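Local coordinates for protein formimidoylglutamase (Bacillus subtilis, PDB 3M1R) that hydrolyses N-formimidoyl-L-glutamate to L-glutamate and formamide in histidine degradation, as a manganese-dependent enzyme of the arginase family, at residues I240-D245 with P281-I286; K144-V149 with G183-Q188; V22-D27 with L68-A73. One frame throughout, in Å; residues are numbered along the deposited sequence.

Contact 1 (I240-D245 with P281-I286). With CA (calcium ion), chain B; CA (calcium ion), chain C.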
# COMPACT_ATOMS: atom_id res chain seq x y z
N ILE D 240 34.69 -23.46 -5.66
CA ILE D 240 33.74 -22.58 -6.32
C ILE D 240 32.89 -21.88 -5.27
O ILE D 240 32.54 -22.47 -4.25
CB ILE D 240 32.84 -23.35 -7.30
CG1 ILE D 240 32.01 -24.38 -6.56
CG2 ILE D 240 33.68 -24.03 -8.38
CD1 ILE D 240 31.50 -25.48 -7.45
N PHE D 241 32.61 -20.59 -5.51
CA PHE D 241 31.72 -19.82 -4.65
C PHE D 241 30.58 -19.30 -5.50
O PHE D 241 30.79 -18.79 -6.59
CB PHE D 241 32.48 -18.66 -3.99
CG PHE D 241 31.63 -17.80 -3.08
CD1 PHE D 241 31.41 -18.17 -1.76
CD2 PHE D 241 31.06 -16.62 -3.54
CE1 PHE D 241 30.64 -17.39 -0.92
CE2 PHE D 241 30.30 -15.82 -2.69
CZ PHE D 241 30.09 -16.20 -1.38
N ILE D 242 29.37 -19.48 -5.01
CA ILE D 242 28.18 -19.10 -5.75
C ILE D 242 27.65 -17.79 -5.20
O ILE D 242 27.25 -17.73 -4.04
CB ILE D 242 27.08 -20.16 -5.62
CG1 ILE D 242 27.55 -21.52 -6.14
CG2 ILE D 242 25.82 -19.72 -6.37
CD1 ILE D 242 26.49 -22.59 -5.92
N SER D 243 27.64 -16.75 -6.03
CA SER D 243 27.07 -15.47 -5.63
C SER D 243 25.80 -15.18 -6.39
O SER D 243 25.82 -14.94 -7.60
CB SER D 243 28.07 -14.32 -5.83
OG SER D 243 27.56 -13.11 -5.29
N VAL D 244 24.68 -15.20 -5.69
CA VAL D 244 23.41 -14.92 -6.34
C VAL D 244 22.93 -13.51 -6.03
O VAL D 244 22.56 -13.20 -4.89
CB VAL D 244 22.32 -15.90 -5.91
CG1 VAL D 244 21.02 -15.54 -6.65
CG2 VAL D 244 22.75 -17.32 -6.23
N ASP D 245 22.95 -12.66 -7.05
CA ASP D 245 22.38 -11.33 -6.95
C ASP D 245 20.98 -11.47 -7.53
O ASP D 245 20.80 -11.78 -8.70
CB ASP D 245 23.22 -10.35 -7.76
CG ASP D 245 22.65 -8.93 -7.75
OD1 ASP D 245 21.44 -8.71 -7.57
OD2 ASP D 245 23.46 -8.02 -7.92
N PRO D 281 31.92 -30.45 -7.25
CA PRO D 281 32.90 -30.62 -6.17
C PRO D 281 33.44 -29.30 -5.61
O PRO D 281 33.67 -28.36 -6.35
CB PRO D 281 34.04 -31.42 -6.84
CG PRO D 281 33.49 -31.91 -8.14
CD PRO D 281 32.42 -30.93 -8.54
N ASN D 282 33.63 -29.25 -4.30
CA ASN D 282 34.31 -28.16 -3.62
C ASN D 282 33.57 -26.82 -3.69
O ASN D 282 34.19 -25.75 -3.78
CB ASN D 282 35.77 -28.06 -4.09
CG ASN D 282 36.53 -29.39 -3.93
OD1 ASN D 282 37.05 -29.94 -4.90
ND2 ASN D 282 36.60 -29.89 -2.69
N VAL D 283 32.25 -26.89 -3.64
CA VAL D 283 31.44 -25.70 -3.46
C VAL D 283 31.72 -25.14 -2.07
O VAL D 283 31.40 -25.76 -1.07
CB VAL D 283 29.96 -26.00 -3.59
CG1 VAL D 283 29.16 -24.72 -3.50
CG2 VAL D 283 29.68 -26.70 -4.90
N ALA D 284 32.33 -23.96 -2.02
CA ALA D 284 32.79 -23.41 -0.75
C ALA D 284 31.73 -22.58 -0.02
O ALA D 284 31.84 -22.33 1.17
CB ALA D 284 34.06 -22.59 -0.96
N GLY D 285 30.70 -22.14 -0.75
CA GLY D 285 29.69 -21.28 -0.17
C GLY D 285 28.71 -20.70 -1.17
O GLY D 285 28.88 -20.83 -2.38
N ILE D 286 27.65 -20.10 -0.65
CA ILE D 286 26.71 -19.39 -1.49
C ILE D 286 26.24 -18.16 -0.71
O ILE D 286 26.08 -18.19 0.53
CB ILE D 286 25.53 -20.29 -1.94
CG1 ILE D 286 24.60 -19.53 -2.89
CG2 ILE D 286 24.75 -20.83 -0.74
CD1 ILE D 286 23.45 -20.38 -3.43
CA CA B . 22.86 -6.67 -10.02
CA CA C . 25.08 -6.37 -8.96
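Ile242 packs against Ile286 and Val283 where two parallel strands run side by side. Its CB rests 3.7 Å from CG1 of Ile286, and Gly285 O lies close to the same CB. CG2, anti to the backbone N, touches the same Ile286 CG1 and reaches CD1 as well; CG1 passes near the Gly285 O, and the tip CD1 ends 4.2 Å from Val283 CG1. On the same sheet face Ile240 packs harder: chi1 of 62° turns CG1 toward the neighbouring strand, and the extended chain carries CD1 on to 3.4 Å from Val283 CG2, closer than ordinary carbon contact. Strand 239-245, helix 267-278 and strand 283-289 form a beta-alpha-beta unit of the arginase-family sheet, and the helix covers this aliphatic face through Ile277, Val274 and Leu270. A beta bulge interrupts the pairing: between the Ile240-Val283 and Ile242-Ile286 pairs, one residue, Phe241, stands opposite two, Ala284 and Gly285. Ile240 O takes a nearly straight bond from Ala284 N (2.7 Å, 173° at the hydrogen), while Ile242 N binds Gly285 O at 3.0 Å. Across the sheet, the Phe241 ring lies obliquely beside the side-chain-free Gly285, its CD1 3.7 Å from Gly285 O, with Ile137 and Ile140 of helix 133-141 packed on it. At the far end of the first strand, Asp245 OD2 bridges two calcium ions, at 2.5 and 2.6 Å, beside Asn130, Asp153, His155, Asp157 and Asp247, probably the manganese ligands of the active enzyme.

Contact 2 (K144-V149 with G183-Q188)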
# COMPACT_ATOMS: atom_id res chain seq x y z
N LYS D 144 40.63 -20.67 1.94
CA LYS D 144 40.39 -21.92 1.24
C LYS D 144 41.41 -22.18 0.15
O LYS D 144 42.00 -23.27 0.08
CB LYS D 144 38.97 -21.94 0.68
CG LYS D 144 37.89 -21.97 1.75
CD LYS D 144 38.04 -23.22 2.63
CE LYS D 144 37.00 -23.26 3.73
NZ LYS D 144 37.21 -24.40 4.66
N GLY D 145 41.62 -21.19 -0.71
CA GLY D 145 42.56 -21.32 -1.81
C GLY D 145 42.01 -20.69 -3.07
O GLY D 145 41.05 -19.92 -3.03
N THR D 146 42.63 -21.01 -4.20
CA THR D 146 42.19 -20.49 -5.49
C THR D 146 40.71 -20.76 -5.75
O THR D 146 40.29 -21.91 -5.89
CB THR D 146 43.03 -21.05 -6.64
OG1 THR D 146 44.40 -20.69 -6.44
CG2 THR D 146 42.55 -20.48 -7.96
N THR D 147 39.92 -19.70 -5.82
CA THR D 147 38.47 -19.83 -5.86
C THR D 147 37.88 -19.32 -7.17
O THR D 147 38.28 -18.28 -7.70
CB THR D 147 37.85 -19.08 -4.66
OG1 THR D 147 38.42 -19.58 -3.45
CG2 THR D 147 36.33 -19.26 -4.61
N ALA D 148 36.94 -20.08 -7.72
CA ALA D 148 36.17 -19.62 -8.85
C ALA D 148 34.89 -18.99 -8.32
O ALA D 148 34.35 -19.46 -7.31
CB ALA D 148 35.83 -20.75 -9.76
N VAL D 149 34.40 -17.95 -8.98
CA VAL D 149 33.14 -17.31 -8.58
C VAL D 149 32.13 -17.43 -9.70
O VAL D 149 32.40 -17.03 -10.84
CB VAL D 149 33.32 -15.81 -8.21
CG1 VAL D 149 31.97 -15.19 -7.75
CG2 VAL D 149 34.39 -15.63 -7.14
N GLY D 183 40.32 -12.89 -13.09
CA GLY D 183 39.24 -12.60 -14.01
C GLY D 183 38.69 -13.80 -14.76
O GLY D 183 37.47 -13.94 -14.92
N GLN D 184 39.57 -14.69 -15.20
CA GLN D 184 39.12 -15.84 -15.97
C GLN D 184 38.50 -16.94 -15.11
O GLN D 184 38.00 -17.93 -15.63
CB GLN D 184 40.24 -16.41 -16.83
CG GLN D 184 41.26 -17.22 -16.05
CD GLN D 184 42.47 -16.40 -15.66
OE1 GLN D 184 42.38 -15.18 -15.51
NE2 GLN D 184 43.61 -17.06 -15.51
N HIS D 185 38.52 -16.75 -13.79
CA HIS D 185 37.87 -17.69 -12.88
C HIS D 185 36.52 -17.16 -12.43
O HIS D 185 35.91 -17.72 -11.52
CB HIS D 185 38.73 -17.92 -11.64
CG HIS D 185 40.11 -18.39 -11.96
ND1 HIS D 185 41.18 -18.15 -11.12
CD2 HIS D 185 40.60 -19.06 -13.02
CE1 HIS D 185 42.27 -18.67 -11.65
NE2 HIS D 185 41.95 -19.22 -12.81
N LEU D 186 36.08 -16.08 -13.06
CA LEU D 186 34.83 -15.42 -12.74
C LEU D 186 33.88 -15.73 -13.88
O LEU D 186 34.19 -15.42 -15.03
CB LEU D 186 35.04 -13.90 -12.67
CG LEU D 186 34.20 -13.03 -11.72
CD1 LEU D 186 34.05 -11.63 -12.27
CD2 LEU D 186 32.85 -13.64 -11.46
N ILE D 187 32.76 -16.35 -13.57
CA ILE D 187 31.71 -16.58 -14.56
C ILE D 187 30.48 -15.72 -14.23
O ILE D 187 29.79 -15.95 -13.22
CB ILE D 187 31.32 -18.07 -14.61
CG1 ILE D 187 32.52 -18.90 -15.03
CG2 ILE D 187 30.21 -18.30 -15.59
CD1 ILE D 187 32.33 -20.34 -14.74
N GLN D 188 30.20 -14.73 -15.07
CA GLN D 188 29.05 -13.85 -14.87
C GLN D 188 27.91 -14.36 -15.71
O GLN D 188 28.02 -14.46 -16.92
CB GLN D 188 29.37 -12.40 -15.25
CG GLN D 188 30.55 -11.81 -14.49
CD GLN D 188 30.71 -10.31 -14.75
OE1 GLN D 188 30.65 -9.85 -15.89
NE2 GLN D 188 30.95 -9.55 -13.68
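Val149 is clasped by the backbone on both of its polar atoms, the pattern of a parallel bridge with Leu186: its N donates to His185 O at 3.0 Å, and its O accepts from Ile187 N at 2.8 Å with an angle of 172° at the hydrogen. The carbonyl of His185 also lies over Ala148, whose CA approaches His185 O to 3.3 Å in a CA-H...O contact. On the side-chain level Val149 and Leu186 run alongside each other from neighbouring strands. The Leu186 branch CD2 does the touching, 3.9 Å from Val149 CB and 3.5 Å from Val149 O, so one methyl covers both the aliphatic root and the carbonyl of its neighbour. Ahead of the strand, Thr146 has OG1 beside its backbone N (chi1 -60°), which leaves CG2 anti to that N and crossing the His185 imidazole obliquely, 4.1 Å from CE1. Thr147 faces away from this partner; its OG1 donates to Gly145 O at 2.7 Å, fastening the turn that leads into the strand. Residues 183-185 form a short 3-10 segment that delivers the chain into the second strand after the crossover through helix 171-178. Around this beta-alpha-beta unit, helix 222-234 covers Ala148 and Ile187 through Val233, helix 133-141 packs on Thr147 and Val149, and strands 239-245 and 210-213 continue the sheet on its two sides.

Contact 3 (V22-D27 with L68-A73)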
# COMPACT_ATOMS: atom_id res chain seq x y z
N VAL D 22 4.38 -32.79 9.91
CA VAL D 22 5.15 -31.88 9.06
C VAL D 22 6.53 -31.62 9.63
O VAL D 22 6.70 -31.52 10.85
CB VAL D 22 4.40 -30.54 8.89
CG1 VAL D 22 5.20 -29.55 8.03
CG2 VAL D 22 3.04 -30.81 8.29
N THR D 23 7.51 -31.54 8.74
CA THR D 23 8.83 -31.06 9.13
C THR D 23 9.19 -29.87 8.26
O THR D 23 9.45 -30.03 7.07
CB THR D 23 9.93 -32.10 8.95
OG1 THR D 23 9.69 -33.21 9.82
CG2 THR D 23 11.27 -31.45 9.31
N LYS D 24 9.21 -28.69 8.88
CA LYS D 24 9.56 -27.45 8.21
C LYS D 24 10.97 -27.07 8.61
O LYS D 24 11.50 -27.63 9.58
CB LYS D 24 8.57 -26.35 8.59
CG LYS D 24 7.16 -26.67 8.14
CD LYS D 24 6.20 -25.55 8.44
CE LYS D 24 6.17 -25.23 9.94
NZ LYS D 24 5.35 -24.01 10.25
N MSE D 25 11.58 -26.13 7.89
CA MSE D 25 12.95 -25.75 8.19
C MSE D 25 13.05 -25.26 9.63
O MSE D 25 14.08 -25.43 10.29
CB MSE D 25 13.45 -24.70 7.20
CG MSE D 25 13.72 -25.26 5.81
SE MSE D 25 15.11 -26.68 5.80
CE MSE D 25 16.67 -25.54 6.10
N SER D 26 11.98 -24.66 10.13
CA SER D 26 11.97 -24.19 11.52
C SER D 26 12.22 -25.31 12.53
O SER D 26 12.68 -25.05 13.63
CB SER D 26 10.65 -23.53 11.85
OG SER D 26 9.59 -24.30 11.34
N ASP D 27 11.92 -26.55 12.15
CA ASP D 27 12.11 -27.68 13.05
C ASP D 27 13.56 -28.14 13.01
O ASP D 27 13.97 -28.94 13.84
CB ASP D 27 11.18 -28.84 12.67
CG ASP D 27 9.71 -28.44 12.70
OD1 ASP D 27 9.28 -27.81 13.69
OD2 ASP D 27 8.98 -28.75 11.73
N LEU D 68 12.28 -19.02 4.82
CA LEU D 68 12.93 -20.33 4.87
C LEU D 68 12.31 -21.18 5.99
O LEU D 68 11.86 -22.28 5.74
CB LEU D 68 14.45 -20.19 5.06
CG LEU D 68 15.22 -21.51 5.07
CD1 LEU D 68 15.13 -22.16 3.70
CD2 LEU D 68 16.68 -21.29 5.44
N LYS D 69 12.23 -20.64 7.20
CA LYS D 69 11.73 -21.41 8.34
C LYS D 69 10.31 -21.90 8.10
O LYS D 69 9.89 -22.90 8.68
CB LYS D 69 11.77 -20.60 9.63
CG LYS D 69 13.16 -20.44 10.24
CD LYS D 69 13.14 -19.43 11.38
CE LYS D 69 14.47 -19.38 12.10
NZ LYS D 69 14.40 -18.36 13.18
N HIS D 70 9.56 -21.20 7.25
CA HIS D 70 8.19 -21.59 7.03
C HIS D 70 8.00 -22.56 5.88
O HIS D 70 6.90 -23.03 5.65
CB HIS D 70 7.25 -20.38 6.96
CG HIS D 70 6.94 -19.78 8.30
ND1 HIS D 70 7.68 -18.74 8.84
CD2 HIS D 70 6.00 -20.10 9.23
CE1 HIS D 70 7.19 -18.43 10.03
NE2 HIS D 70 6.18 -19.24 10.29
N SER D 71 9.08 -22.88 5.18
CA SER D 71 9.03 -23.86 4.09
C SER D 71 9.19 -25.27 4.64
O SER D 71 9.88 -25.48 5.65
CB SER D 71 10.15 -23.62 3.08
OG SER D 71 10.12 -22.29 2.57
N SER D 72 8.56 -26.23 3.98
CA SER D 72 8.83 -27.63 4.22
C SER D 72 10.29 -27.91 3.89
O SER D 72 10.81 -27.41 2.89
CB SER D 72 7.94 -28.52 3.35
OG SER D 72 8.45 -29.85 3.31
N ALA D 73 10.91 -28.72 4.73
CA ALA D 73 12.26 -29.25 4.49
C ALA D 73 12.27 -30.46 3.55
O ALA D 73 13.33 -30.96 3.17
CB ALA D 73 12.89 -29.64 5.83
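The carbonyl O of Lys69, at the end of helix 60-69, is gripped twice by Ser26: the backbone N binds it at 3.1 Å in the carbonyl plane, on a lone pair, and OG binds it at 3.0 Å from a position tilted out of that plane. The hydroxyl gets there because chi1 of 44° folds it back over its own main chain. Two further backbone bonds extend the seam, Met25 N to Ser71 O at 2.9 Å and Ala73 N to Thr23 O at 3.1 Å. The side chain of Met25, a selenomethionine, bends at chi2 and chi3; its CB sits 3.2 Å from Leu68 O, its CG meets Leu68 CD1, and SE reaches Ala73 CB at 3.7 Å. Lys24 lays its CB beside Ser71 O, while its own N is held by Asp27 OD2 at 2.9 Å, bracing the turn from within. The seam joins the N-terminal arm to the loop leaving helix 60-69, and Ser72 OG bonds to Asn196 O of a second subunit. Helix 300-318 packs on Met25 and Leu68 through Leu310, and strand 29-31 touches Leu68 and Lys69 through Ile29.

Overall arrangement
From the N terminus the chain first closes contact 3, where the arm at 22-27 meets the end of helix 60-69 around an interval holding strands 29-31 and 39-45 and most of helix 60-69. Contact 2 then closes over helix 171-178, and contact 1 over helix 267-278; all three follow in series, with no nesting or crossing. Contacts 1 and 2 share one parallel sheet, in which strands 283-289, 239-245, 147-152 and 186-191 stand in that order, and they meet where Phe241 N lies 2.8 Å from Ala148 O, a probable hydrogen bond. Contact 3 lies on the opposite side of the chain's centre from contact 2, their centres about 33 Å apart.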